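Local structure of AimR transcriptional regulator (Bacillus phage phi3T, 5ZVV) at residues Asp289-Tyr301 against Ile313-Glu326. The protein activates transcription of the aimX locus as a dimer, apparently steering the phage toward lysis until the arbitrium peptide converts it to an inactive monomer. Sequence-based numbering, arbitrary orientation.
Sequences DNIKYLQLRAFYY and ILDELSSRDQDENE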
loop_
_atom_site.group_PDB
_atom_site.type_symbol
_atom_site.label_atom_id
_atom_site.label_comp_id
_atom_site.label_asym_id
_atom_site.label_seq_id
_atom_site.Cartn_x
_atom_site.Cartn_y
_atom_site.Cartn_z
ATOM N N ASP A 289 -13.934 13.863 25.900
ATOM C CA ASP A 289 -13.074 12.715 26.157
ATOM C C ASP A 289 -12.524 12.144 24.856
ATOM O O ASP A 289 -12.038 11.009 24.833
ATOM C CB ASP A 289 -13.801 11.638 26.970
ATOM C CG ASP A 289 -15.056 11.126 26.296
ATOM O OD1 ASP A 289 -15.460 11.679 25.254
ATOM O OD2 ASP A 289 -15.646 10.157 26.824
ATOM N N ASN A 290 -12.610 12.913 23.771
ATOM C CA ASN A 290 -11.894 12.587 22.547
ATOM C C ASN A 290 -10.409 12.432 22.849
ATOM O O ASN A 290 -9.832 13.215 23.605
ATOM C CB ASN A 290 -12.121 13.686 21.505
ATOM C CG ASN A 290 -11.414 13.413 20.190
ATOM O OD1 ASN A 290 -10.191 13.514 20.093
ATOM N ND2 ASN A 290 -12.190 13.087 19.161
ATOM N N ILE A 291 -9.793 11.407 22.255
ATOM C CA ILE A 291 -8.389 11.117 22.543
ATOM C C ILE A 291 -7.512 12.322 22.224
ATOM O O ILE A 291 -6.650 12.713 23.020
ATOM C CB ILE A 291 -7.925 9.867 21.774
ATOM C CG1 ILE A 291 -8.616 8.612 22.312
ATOM C CG2 ILE A 291 -6.405 9.717 21.860
ATOM C CD1 ILE A 291 -8.268 7.352 21.544
ATOM N N LYS A 292 -7.723 12.938 21.059
ATOM C CA LYS A 292 -6.830 14.019 20.654
ATOM C C LYS A 292 -6.984 15.239 21.553
ATOM O O LYS A 292 -5.986 15.841 21.965
ATOM C CB LYS A 292 -7.070 14.402 19.193
ATOM C CG LYS A 292 -6.091 15.460 18.697
ATOM C CD LYS A 292 -6.325 15.844 17.244
ATOM C CE LYS A 292 -5.310 16.889 16.797
ATOM N NZ LYS A 292 -5.565 17.371 15.411
ATOM N N TYR A 293 -8.223 15.620 21.871
ATOM C CA TYR A 293 -8.427 16.817 22.680
ATOM C C TYR A 293 -8.011 16.586 24.125
ATOM O O TYR A 293 -7.541 17.518 24.791
ATOM C CB TYR A 293 -9.885 17.268 22.585
ATOM C CG TYR A 293 -10.327 17.484 21.155
ATOM C CD1 TYR A 293 -9.438 17.975 20.206
ATOM C CD2 TYR A 293 -11.615 17.169 20.748
ATOM C CE1 TYR A 293 -9.824 18.161 18.898
ATOM C CE2 TYR A 293 -12.011 17.351 19.442
ATOM C CZ TYR A 293 -11.111 17.848 18.519
ATOM O OH TYR A 293 -11.499 18.031 17.214
ATOM N N LEU A 294 -8.165 15.355 24.621
ATOM C CA LEU A 294 -7.590 14.997 25.913
ATOM C C LEU A 294 -6.072 15.124 25.887
ATOM O O LEU A 294 -5.470 15.636 26.838
ATOM C CB LEU A 294 -7.999 13.574 26.295
ATOM C CG LEU A 294 -9.415 13.387 26.833
ATOM C CD1 LEU A 294 -9.682 11.913 27.127
ATOM C CD2 LEU A 294 -9.615 14.237 28.078
ATOM N N GLN A 295 -5.439 14.658 24.803
ATOM C CA GLN A 295 -3.993 14.802 24.660
ATOM C C GLN A 295 -3.579 16.266 24.678
ATOM O O GLN A 295 -2.592 16.631 25.325
ATOM C CB GLN A 295 -3.517 14.150 23.364
ATOM C CG GLN A 295 -3.455 12.638 23.383
ATOM C CD GLN A 295 -2.737 12.096 22.168
ATOM O OE1 GLN A 295 -2.374 12.850 21.264
ATOM N NE2 GLN A 295 -2.521 10.786 22.139
ATOM N N LEU A 296 -4.319 17.116 23.961
ATOM C CA LEU A 296 -3.997 18.538 23.924
ATOM C C LEU A 296 -4.175 19.180 25.293
ATOM O O LEU A 296 -3.377 20.037 25.695
ATOM C CB LEU A 296 -4.863 19.237 22.880
ATOM C CG LEU A 296 -4.516 18.817 21.451
ATOM C CD1 LEU A 296 -5.437 19.469 20.436
ATOM C CD2 LEU A 296 -3.068 19.160 21.164
ATOM N N ARG A 297 -5.214 18.772 26.027
ATOM C CA ARG A 297 -5.423 19.296 27.374
ATOM C C ARG A 297 -4.293 18.877 28.308
ATOM O O ARG A 297 -3.827 19.678 29.129
ATOM C CB ARG A 297 -6.776 18.821 27.906
ATOM C CG ARG A 297 -7.110 19.285 29.311
ATOM C CD ARG A 297 -8.481 18.781 29.730
ATOM N NE ARG A 297 -8.799 19.155 31.103
ATOM C CZ ARG A 297 -9.902 18.782 31.745
ATOM N NH1 ARG A 297 -10.802 18.017 31.137
ATOM N NH2 ARG A 297 -10.103 19.173 32.995
ATOM N N ALA A 298 -3.835 17.628 28.195
ATOM C CA ALA A 298 -2.699 17.188 28.999
ATOM C C ALA A 298 -1.433 17.944 28.615
ATOM O O ALA A 298 -0.614 18.276 29.477
ATOM C CB ALA A 298 -2.499 15.680 28.846
ATOM N N PHE A 299 -1.256 18.219 27.322
ATOM C CA PHE A 299 -0.155 19.062 26.865
ATOM C C PHE A 299 -0.189 20.421 27.559
ATOM O O PHE A 299 0.817 20.876 28.121
ATOM C CB PHE A 299 -0.248 19.214 25.343
ATOM C CG PHE A 299 1.007 19.723 24.677
ATOM C CD1 PHE A 299 2.140 20.039 25.410
ATOM C CD2 PHE A 299 1.039 19.889 23.301
ATOM C CE1 PHE A 299 3.283 20.510 24.781
ATOM C CE2 PHE A 299 2.180 20.360 22.666
ATOM C CZ PHE A 299 3.301 20.670 23.408
ATOM N N TYR A 300 -1.354 21.076 27.538
ATOM C CA TYR A 300 -1.513 22.369 28.199
ATOM C C TYR A 300 -1.186 22.279 29.686
ATOM O O TYR A 300 -0.482 23.142 30.230
ATOM C CB TYR A 300 -2.940 22.873 27.981
ATOM C CG TYR A 300 -3.312 24.106 28.768
ATOM C CD1 TYR A 300 -2.865 25.363 28.380
ATOM C CD2 TYR A 300 -4.136 24.017 29.885
ATOM C CE1 TYR A 300 -3.214 26.494 29.090
ATOM C CE2 TYR A 300 -4.489 25.141 30.601
ATOM C CZ TYR A 300 -4.027 26.379 30.198
ATOM O OH TYR A 300 -4.376 27.506 30.910
ATOM N N TYR A 301 -1.683 21.237 30.359
ATOM C CA TYR A 301 -1.355 21.042 31.768
ATOM C C TYR A 301 0.150 20.903 31.974
ATOM O O TYR A 301 0.712 21.490 32.906
ATOM C CB TYR A 301 -2.084 19.813 32.312
ATOM C CG TYR A 301 -3.550 20.033 32.603
ATOM C CD1 TYR A 301 -4.061 21.312 32.792
ATOM C CD2 TYR A 301 -4.424 18.958 32.699
ATOM C CE1 TYR A 301 -5.402 21.513 33.064
ATOM C CE2 TYR A 301 -5.764 19.148 32.969
ATOM C CZ TYR A 301 -6.250 20.425 33.153
ATOM O OH TYR A 301 -7.589 20.612 33.425
ATOM N N ILE A 313 -4.799 12.366 32.939
ATOM C CA ILE A 313 -5.359 12.242 31.595
ATOM C C ILE A 313 -4.616 11.173 30.797
ATOM O O ILE A 313 -5.233 10.369 30.088
ATOM C CB ILE A 313 -5.337 13.607 30.881
ATOM C CG1 ILE A 313 -6.258 14.596 31.598
ATOM C CG2 ILE A 313 -5.744 13.457 29.423
ATOM C CD1 ILE A 313 -6.294 15.965 30.961
ATOM N N LEU A 314 -3.286 11.137 30.908
ATOM C CA LEU A 314 -2.512 10.151 30.157
ATOM C C LEU A 314 -2.763 8.736 30.673
ATOM O O LEU A 314 -2.797 7.779 29.888
ATOM C CB LEU A 314 -1.024 10.497 30.215
ATOM C CG LEU A 314 -0.623 11.831 29.572
ATOM C CD1 LEU A 314 0.866 12.091 29.726
ATOM C CD2 LEU A 314 -1.018 11.875 28.103
ATOM N N ASP A 315 -2.941 8.586 31.988
ATOM C CA ASP A 315 -3.311 7.289 32.550
ATOM C C ASP A 315 -4.654 6.824 32.011
ATOM O O ASP A 315 -4.832 5.640 31.702
ATOM C CB ASP A 315 -3.352 7.358 34.077
ATOM C CG ASP A 315 -1.974 7.461 34.698
ATOM O OD1 ASP A 315 -0.971 7.356 33.963
ATOM O OD2 ASP A 315 -1.898 7.657 35.930
ATOM N N GLU A 316 -5.620 7.743 31.900
ATOM C CA GLU A 316 -6.888 7.390 31.269
ATOM C C GLU A 316 -6.692 7.027 29.803
ATOM O O GLU A 316 -7.386 6.147 29.282
ATOM C CB GLU A 316 -7.885 8.543 31.407
ATOM C CG GLU A 316 -9.352 8.140 31.256
ATOM C CD GLU A 316 -9.794 7.992 29.809
ATOM O OE1 GLU A 316 -9.175 8.622 28.925
ATOM O OE2 GLU A 316 -10.762 7.243 29.555
ATOM N N LEU A 317 -5.746 7.683 29.126
ATOM C CA LEU A 317 -5.529 7.418 27.707
ATOM C C LEU A 317 -4.875 6.063 27.469
ATOM O O LEU A 317 -5.096 5.451 26.418
ATOM C CB LEU A 317 -4.678 8.529 27.089
ATOM C CG LEU A 317 -5.390 9.863 26.864
ATOM C CD1 LEU A 317 -4.409 10.948 26.452
ATOM C CD2 LEU A 317 -6.485 9.700 25.820
ATOM N N SER A 318 -4.070 5.581 28.421
ATOM C CA SER A 318 -3.388 4.303 28.232
ATOM C C SER A 318 -4.373 3.150 28.080
ATOM O O SER A 318 -4.055 2.146 27.433
ATOM C CB SER A 318 -2.441 4.032 29.400
ATOM O OG SER A 318 -3.167 3.682 30.564
ATOM N N SER A 319 -5.564 3.268 28.667
ATOM C CA SER A 319 -6.599 2.255 28.510
ATOM C C SER A 319 -7.471 2.484 27.283
ATOM O O SER A 319 -8.242 1.592 26.917
ATOM C CB SER A 319 -7.484 2.200 29.762
ATOM O OG SER A 319 -8.171 3.424 29.960
ATOM N N ARG A 320 -7.370 3.648 26.644
ATOM C CA ARG A 320 -8.115 3.919 25.426
ATOM C C ARG A 320 -7.413 3.294 24.225
ATOM O O ARG A 320 -6.233 2.930 24.277
ATOM C CB ARG A 320 -8.274 5.426 25.207
ATOM C CG ARG A 320 -8.913 6.165 26.371
ATOM C CD ARG A 320 -10.412 5.926 26.436
ATOM N NE ARG A 320 -11.106 6.433 25.256
ATOM C CZ ARG A 320 -11.503 7.693 25.104
ATOM N NH1 ARG A 320 -11.271 8.583 26.058
ATOM N NH2 ARG A 320 -12.130 8.063 23.995
ATOM N N ASP A 321 -8.160 3.180 23.128
ATOM C CA ASP A 321 -7.646 2.577 21.899
ATOM C C ASP A 321 -7.015 3.665 21.026
ATOM O O ASP A 321 -7.545 4.074 19.991
ATOM C CB ASP A 321 -8.759 1.838 21.168
ATOM C CG ASP A 321 -8.252 1.029 19.991
ATOM O OD1 ASP A 321 -7.021 0.891 19.846
ATOM O OD2 ASP A 321 -9.089 0.533 19.209
ATOM N N GLN A 322 -5.849 4.130 21.469
ATOM C CA GLN A 322 -5.069 5.090 20.696
ATOM C C GLN A 322 -4.390 4.393 19.524
ATOM O O GLN A 322 -3.818 3.312 19.681
ATOM C CB GLN A 322 -4.009 5.752 21.577
ATOM C CG GLN A 322 -4.549 6.468 22.802
ATOM C CD GLN A 322 -3.466 7.211 23.565
ATOM O OE1 GLN A 322 -3.299 8.421 23.408
ATOM N NE2 GLN A 322 -2.727 6.487 24.402
ATOM N N ASP A 323 -4.448 5.013 18.345
ATOM C CA ASP A 323 -3.727 4.462 17.208
ATOM C C ASP A 323 -2.252 4.859 17.293
ATOM O O ASP A 323 -1.814 5.522 18.236
ATOM C CB ASP A 323 -4.381 4.885 15.885
ATOM C CG ASP A 323 -4.264 6.380 15.590
ATOM O OD1 ASP A 323 -3.523 7.105 16.282
ATOM O OD2 ASP A 323 -4.930 6.834 14.636
ATOM N N GLU A 324 -1.473 4.458 16.288
ATOM C CA GLU A 324 -0.022 4.581 16.397
ATOM C C GLU A 324 0.431 6.038 16.347
ATOM O O GLU A 324 1.361 6.422 17.065
ATOM C CB GLU A 324 0.648 3.750 15.304
ATOM C CG GLU A 324 0.269 2.274 15.374
ATOM C CD GLU A 324 0.801 1.470 14.209
ATOM O OE1 GLU A 324 1.711 0.641 14.420
ATOM O OE2 GLU A 324 0.308 1.672 13.078
ATOM N N ASN A 325 -0.209 6.862 15.515
ATOM C CA ASN A 325 0.120 8.287 15.472
ATOM C C ASN A 325 -0.199 8.956 16.808
ATOM O O ASN A 325 0.646 9.653 17.401
ATOM C CB ASN A 325 -0.649 8.944 14.322
ATOM C CG ASN A 325 -0.100 10.305 13.942
ATOM O OD1 ASN A 325 -0.682 11.335 14.275
ATOM N ND2 ASN A 325 1.023 10.315 13.229
ATOM N N GLU A 326 -1.422 8.736 17.305
ATOM C CA GLU A 326 -1.789 9.191 18.639
ATOM C C GLU A 326 -0.816 8.683 19.688
ATOM O O GLU A 326 -0.565 9.369 20.683
ATOM C CB GLU A 326 -3.212 8.738 18.979
ATOM C CG GLU A 326 -4.303 9.476 18.218
ATOM C CD GLU A 326 -5.651 8.789 18.311
ATOM O OE1 GLU A 326 -5.687 7.593 18.671
ATOM O OE2 GLU A 326 -6.677 9.444 18.027
#
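Ile-313 and Ala-298 bring their CA atoms to within 6.2 Å of each other where helix 291-301 runs antiparallel to helix 313-318, at 152° with the axes 9.8 Å apart. Here Ile-313 is a knob in the hole formed by Leu-294, Arg-297, Ala-298 and Tyr-301. Its two branches divide the work: CG2 lies 3.4 Å from Leu-294 O and also packs on the CB atoms of Leu-294 and Ala-298, whereas CD1 reaches the CG and CD methylenes of Arg-297 and the ring of Tyr-301. Leu-317 is likewise split, CD1 touching Gln-295 CG at 3.6 Å and CD2 reaching Ile-291 and Leu-294.

Polar groups join the N-terminal end of helix 291-301 to the turn 319-323 and the helix start beyond it. Extended beyond CG, Gln-295 carries its buried amide there, where NE2 donates to Gln-322 OE1 and Glu-326 O, both at 2.8 Å; the two glutamine amide planes stand 78° apart. Arg-320, bent at chi2 and chi3, curls back and grips Asp-289 O end-on, with NH1 at 2.8 Å and NH2 slightly farther. Ile-291 CG1 lies over one face of this guanidinium, and CG2 of the same isoleucine rests 3.7 Å from Glu-326 CD. Glu-326 OE1 accepts from Asp-323 N while Asp-323 OD1 accepts from Glu-326 N, a capping box at the first turn of helix 324-338. Two antiparallel helices, the second leading through a short turn into a third, make up the helical-hairpin packing characteristic of TPR-like repeat folds, consistent with the family's place in the TPR clan.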